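Local coordinates for uncharacterized protein (Parabacteroides merdae, PDB 4R7F) that is of unknown function but has three immunoglobulin-like beta-sandwich domains, the first resembling the first domain of type 9 secretion system plug proteins, at residues A[2-10]-A[58-66]. Sequence-based numbering, arbitrary orientation. Where two conformers were deposited one is given.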
# COMPACT_ATOMS: atom_id res chain seq x y z
N GLN A 2 -24.47 22.31 -18.40
CA GLN A 2 -25.14 20.97 -18.42
C GLN A 2 -24.88 20.21 -17.12
O GLN A 2 -24.03 20.60 -16.30
CB GLN A 2 -24.75 20.14 -19.66
CG GLN A 2 -25.86 20.01 -20.68
CD GLN A 2 -26.92 18.98 -20.28
OE1 GLN A 2 -27.70 19.19 -19.33
NE2 GLN A 2 -26.95 17.87 -21.01
N VAL A 3 -25.68 19.15 -16.93
CA VAL A 3 -25.85 18.37 -15.68
C VAL A 3 -24.81 17.27 -15.51
O VAL A 3 -24.50 16.54 -16.46
CB VAL A 3 -27.21 17.61 -15.73
CG1 VAL A 3 -27.35 16.61 -14.58
CG2 VAL A 3 -28.38 18.58 -15.74
N LYS A 4 -24.33 17.11 -14.27
CA LYS A 4 -23.28 16.15 -13.94
C LYS A 4 -23.84 14.95 -13.21
O LYS A 4 -24.75 15.10 -12.40
CB LYS A 4 -22.18 16.82 -13.11
CG LYS A 4 -21.28 17.70 -13.99
CD LYS A 4 -20.19 18.41 -13.23
CE LYS A 4 -19.72 19.61 -14.05
NZ LYS A 4 -18.29 19.94 -13.80
N PHE A 5 -23.29 13.78 -13.52
CA PHE A 5 -23.70 12.53 -12.92
C PHE A 5 -22.65 12.15 -11.88
O PHE A 5 -21.46 12.20 -12.14
CB PHE A 5 -23.83 11.41 -13.96
CG PHE A 5 -24.86 11.69 -15.00
CD1 PHE A 5 -24.60 12.56 -16.03
CD2 PHE A 5 -26.11 11.10 -14.92
CE1 PHE A 5 -25.59 12.86 -16.96
CE2 PHE A 5 -27.07 11.37 -15.85
CZ PHE A 5 -26.83 12.26 -16.86
N PHE A 6 -23.13 11.79 -10.71
CA PHE A 6 -22.27 11.41 -9.62
C PHE A 6 -23.00 10.40 -8.80
O PHE A 6 -24.23 10.35 -8.80
CB PHE A 6 -21.86 12.63 -8.78
CG PHE A 6 -22.99 13.43 -8.20
CD1 PHE A 6 -23.59 14.45 -8.94
CD2 PHE A 6 -23.41 13.21 -6.91
CE1 PHE A 6 -24.61 15.23 -8.40
CE2 PHE A 6 -24.45 13.98 -6.35
CZ PHE A 6 -25.05 14.99 -7.09
N THR A 7 -22.24 9.57 -8.12
CA THR A 7 -22.86 8.57 -7.27
C THR A 7 -23.62 9.26 -6.16
O THR A 7 -23.03 10.01 -5.37
CB THR A 7 -21.82 7.65 -6.70
OG1 THR A 7 -21.19 6.97 -7.80
CG2 THR A 7 -22.47 6.63 -5.73
N ASP A 8 -24.92 9.02 -6.15
CA ASP A 8 -25.85 9.63 -5.19
C ASP A 8 -27.17 8.85 -5.07
O ASP A 8 -27.59 8.18 -5.98
CB ASP A 8 -26.16 11.04 -5.65
CG ASP A 8 -26.73 11.91 -4.54
OD1 ASP A 8 -26.54 11.62 -3.33
OD2 ASP A 8 -27.39 12.91 -4.90
N VAL A 9 -27.79 8.90 -3.90
CA VAL A 9 -29.04 8.25 -3.64
C VAL A 9 -30.14 9.31 -3.53
O VAL A 9 -29.96 10.28 -2.84
CB VAL A 9 -28.97 7.47 -2.32
CG1 VAL A 9 -30.34 6.94 -1.90
CG2 VAL A 9 -27.99 6.34 -2.45
N ASN A 10 -31.26 9.12 -4.21
CA ASN A 10 -32.35 10.08 -4.23
C ASN A 10 -33.63 9.50 -3.66
O ASN A 10 -34.68 10.03 -3.92
CB ASN A 10 -32.64 10.54 -5.67
CG ASN A 10 -31.39 10.86 -6.45
OD1 ASN A 10 -30.70 11.84 -6.16
ND2 ASN A 10 -31.07 10.01 -7.41
N VAL A 58 -25.62 5.28 -18.81
CA VAL A 58 -25.36 6.60 -19.39
C VAL A 58 -23.87 6.75 -19.60
O VAL A 58 -23.08 6.61 -18.66
CB VAL A 58 -25.85 7.76 -18.52
CG1 VAL A 58 -25.47 9.08 -19.15
CG2 VAL A 58 -27.37 7.71 -18.33
N HIS A 59 -23.47 7.01 -20.84
CA HIS A 59 -22.09 7.26 -21.10
C HIS A 59 -21.79 8.75 -20.92
O HIS A 59 -22.52 9.60 -21.46
CB HIS A 59 -21.69 6.82 -22.50
CG HIS A 59 -20.22 6.92 -22.73
ND1 HIS A 59 -19.63 8.04 -23.26
CD2 HIS A 59 -19.21 6.07 -22.42
CE1 HIS A 59 -18.32 7.85 -23.33
NE2 HIS A 59 -18.04 6.68 -22.79
N CYS A 60 -20.70 9.05 -20.18
CA CYS A 60 -20.33 10.41 -19.85
C CYS A 60 -18.95 10.79 -20.32
O CYS A 60 -18.06 9.98 -20.50
CB CYS A 60 -20.39 10.63 -18.33
SG CYS A 60 -22.01 10.29 -17.60
N ASN A 61 -18.77 12.08 -20.50
CA ASN A 61 -17.45 12.61 -20.79
C ASN A 61 -16.60 12.78 -19.54
O ASN A 61 -17.04 12.43 -18.45
CB ASN A 61 -17.61 13.88 -21.64
CG ASN A 61 -17.87 13.53 -23.11
OD1 ASN A 61 -17.47 12.44 -23.59
ND2 ASN A 61 -18.56 14.39 -23.81
N ALA A 62 -15.38 13.26 -19.70
CA ALA A 62 -14.42 13.32 -18.62
C ALA A 62 -14.96 14.06 -17.39
O ALA A 62 -14.71 13.64 -16.27
CB ALA A 62 -13.14 13.98 -19.09
N ASP A 63 -15.71 15.13 -17.62
CA ASP A 63 -16.27 15.94 -16.54
C ASP A 63 -17.61 15.43 -15.98
O ASP A 63 -18.24 16.10 -15.18
CB ASP A 63 -16.40 17.42 -16.95
CG ASP A 63 -17.46 17.67 -18.03
OD1 ASP A 63 -18.03 16.72 -18.59
OD2 ASP A 63 -17.70 18.84 -18.35
N TRP A 64 -18.00 14.23 -16.38
CA TRP A 64 -19.22 13.56 -15.87
C TRP A 64 -20.51 14.22 -16.31
O TRP A 64 -21.54 14.01 -15.70
CB TRP A 64 -19.15 13.37 -14.34
CG TRP A 64 -18.24 12.27 -13.96
CD1 TRP A 64 -16.94 12.38 -13.53
CD2 TRP A 64 -18.53 10.88 -14.02
NE1 TRP A 64 -16.41 11.13 -13.30
CE2 TRP A 64 -17.36 10.19 -13.59
CE3 TRP A 64 -19.64 10.13 -14.39
CZ2 TRP A 64 -17.30 8.81 -13.50
CZ3 TRP A 64 -19.58 8.75 -14.30
CH2 TRP A 64 -18.42 8.11 -13.84
N THR A 65 -20.45 15.02 -17.38
CA THR A 65 -21.63 15.36 -18.14
C THR A 65 -21.82 14.28 -19.19
O THR A 65 -20.86 13.64 -19.63
CB THR A 65 -21.48 16.70 -18.89
OG1 THR A 65 -20.41 16.62 -19.83
CG2 THR A 65 -21.25 17.85 -17.94
N GLN A 66 -23.07 14.10 -19.62
CA GLN A 66 -23.40 13.06 -20.62
C GLN A 66 -22.74 13.30 -21.97
O GLN A 66 -22.74 14.42 -22.47
CB GLN A 66 -24.90 12.99 -20.81
CG GLN A 66 -25.35 11.80 -21.64
CD GLN A 66 -26.87 11.63 -21.64
OE1 GLN A 66 -27.61 12.38 -21.00
NE2 GLN A 66 -27.33 10.64 -22.34
O HOH W 1 -24.02 17.14 -21.58
O HOH W 2 -25.36 15.99 -18.98
O HOH W 3 -17.10 16.83 -12.76
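In the first immunoglobulin-like domain, the N-terminal arm anchors on the type I turn Asn61–Trp64 that follows strand 53-60, Phe5 packing against the turn and the end of the strand. Phe5 N donates to Trp64 O (2.8 Å) in a nearly straight bond, 165° at the hydrogen, and Lys4 CA makes a C-H...O contact with the same oxygen. With CG anti to its own carbonyl carbon (chi1 -62°), the Phe5 ring stays beside its backbone N, and Trp64 O lies at the ring edge, in its plane. Val58 CG1 sits over one face, near the rim, 4.1 Å from Phe5 CZ; Cys60 SG approaches obliquely, 3.8 Å from Phe5 CD1. Just past the turn, Asp63 OD1 takes two bonds, from Thr65 OG1 (2.7 Å) and from Thr65 N, the latter closing an Asx turn; the pair fixes the OG1 branch, leaving Thr65 CG2 turned to Lys4 CG (4.0 Å). The extended Lys4 chain runs past Asp63 O, its CD 3.6 Å from that oxygen. One water donates to Val3 O and accepts from Gln66 N, linking the two backbones next to the direct Phe5 N–Trp64 O bond. Beyond this junction Phe5 reaches Ala117 and Gln119 of strand 114-122, Trp64 touches Tyr186 of strand 181-187 and makes a cation-pi contact with Arg191, and the arm continues into strand 8-9, which pairs antiparallel with strand 129-138.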